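K Homology domain-containing protein (Aeropyrum pernix, PDB 1TUA) is of unknown function but carries two KH domains, consistent with a role in binding RNA. Local coordinates at residues 50-53 against 54-57. Sequence-based numbering, arbitrary orientation.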
loop_
_atom_site.group_PDB
_atom_site.type_symbol
_atom_site.label_atom_id
_atom_site.label_comp_id
_atom_site.label_asym_id
_atom_site.label_seq_id
_atom_site.Cartn_x
_atom_site.Cartn_y
_atom_site.Cartn_z
ATOM N N PRO A 50 -10.798 -10.181 -16.171
ATOM C CA PRO A 50 -11.827 -10.935 -15.452
ATOM C C PRO A 50 -11.940 -12.299 -16.142
ATOM O O PRO A 50 -11.677 -12.406 -17.344
ATOM C CB PRO A 50 -13.077 -10.078 -15.643
ATOM C CG PRO A 50 -12.866 -9.491 -17.015
ATOM C CD PRO A 50 -11.396 -9.110 -16.994
ATOM N N GLU A 51 -12.308 -13.341 -15.402
ATOM C CA GLU A 51 -12.443 -14.664 -16.015
ATOM C C GLU A 51 -13.761 -14.764 -16.791
ATOM O O GLU A 51 -13.899 -15.604 -17.682
ATOM C CB GLU A 51 -12.373 -15.764 -14.950
ATOM C CG GLU A 51 -13.518 -15.753 -13.947
ATOM C CD GLU A 51 -13.361 -16.805 -12.853
ATOM O OE1 GLU A 51 -12.232 -17.288 -12.627
ATOM O OE2 GLU A 51 -14.371 -17.136 -12.200
ATOM N N ALA A 52 -14.718 -13.901 -16.445
ATOM C CA ALA A 52 -16.042 -13.854 -17.083
ATOM C C ALA A 52 -16.525 -12.399 -17.088
ATOM O O ALA A 52 -16.102 -11.613 -16.241
ATOM C CB ALA A 52 -17.027 -14.740 -16.316
ATOM N N GLU A 53 -17.419 -12.037 -18.014
ATOM C CA GLU A 53 -17.886 -10.641 -18.100
ATOM C C GLU A 53 -18.569 -10.108 -16.849
ATOM O O GLU A 53 -18.494 -8.907 -16.554
ATOM C CB GLU A 53 -18.836 -10.431 -19.289
ATOM C CG GLU A 53 -19.122 -8.945 -19.542
ATOM C CD GLU A 53 -20.162 -8.697 -20.622
ATOM O OE1 GLU A 53 -20.156 -9.421 -21.640
ATOM O OE2 GLU A 53 -20.975 -7.764 -20.458
ATOM N N GLY A 54 -19.228 -11.005 -16.123
ATOM C CA GLY A 54 -19.938 -10.630 -14.914
ATOM C C GLY A 54 -19.092 -10.408 -13.671
ATOM O O GLY A 54 -19.646 -10.107 -12.617
ATOM N N ILE A 55 -17.772 -10.571 -13.770
ATOM C CA ILE A 55 -16.895 -10.337 -12.615
ATOM C C ILE A 55 -16.938 -8.818 -12.397
ATOM O O ILE A 55 -16.690 -8.052 -13.323
ATOM C CB ILE A 55 -15.438 -10.808 -12.910
ATOM C CG1 ILE A 55 -15.399 -12.337 -13.020
ATOM C CG2 ILE A 55 -14.481 -10.317 -11.827
ATOM C CD1 ILE A 55 -15.723 -13.060 -11.739
ATOM N N PRO A 56 -17.255 -8.362 -11.176
ATOM C CA PRO A 56 -17.318 -6.918 -10.950
ATOM C C PRO A 56 -15.989 -6.177 -11.008
ATOM O O PRO A 56 -14.927 -6.763 -10.795
ATOM C CB PRO A 56 -17.989 -6.816 -9.583
ATOM C CG PRO A 56 -17.449 -8.007 -8.877
ATOM C CD PRO A 56 -17.549 -9.098 -9.931
ATOM N N PRO A 57 -16.038 -4.869 -11.317
ATOM C CA PRO A 57 -14.857 -4.007 -11.409
ATOM C C PRO A 57 -14.014 -4.053 -10.145
ATOM O O PRO A 57 -12.791 -4.079 -10.218
ATOM C CB PRO A 57 -15.458 -2.625 -11.633
ATOM C CG PRO A 57 -16.664 -2.934 -12.444
ATOM C CD PRO A 57 -17.247 -4.133 -11.727
HETATM O O HOH W 1 -18.407 -6.459 -15.110
#
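The backbone N of I55 donates to the carbonyl O of A52 at 3.2 Å, closing a type I beta turn whose two middle residues are E53 and G54. The bond is nearly straight at the hydrogen (166°), yet the N-H sits well above the carbonyl plane. A water bridges two carbonyls of this turn, donating to E53 O at 2.8 Å and also to I55 O. E53 holds its CG anti to the backbone N (chi1 -170°); its CB leads away and the chain beyond CG is extended, as suits a charged residue at the surface. Inside the bend, CB and the CG2 methyl of the beta-branched I55 pack on P50 CB (CB to CB 3.7 Å), while CG1, anti to its own carbonyl carbon, reaches 4.0 Å from CG of E51, whose aliphatic stem it crosses at about a right angle. With alanine at this position, the E51 stem would probably be left without its apolar neighbour and P50 with a thinner contact. P56 sits at the N-cap position of helix 57-72, and P57 suits its first turn, which needs no N-H donor. The loop thus joins the middle strand (45-50) of the antiparallel 1-3-2 sheet to the helix that follows, as in the type I KH fold.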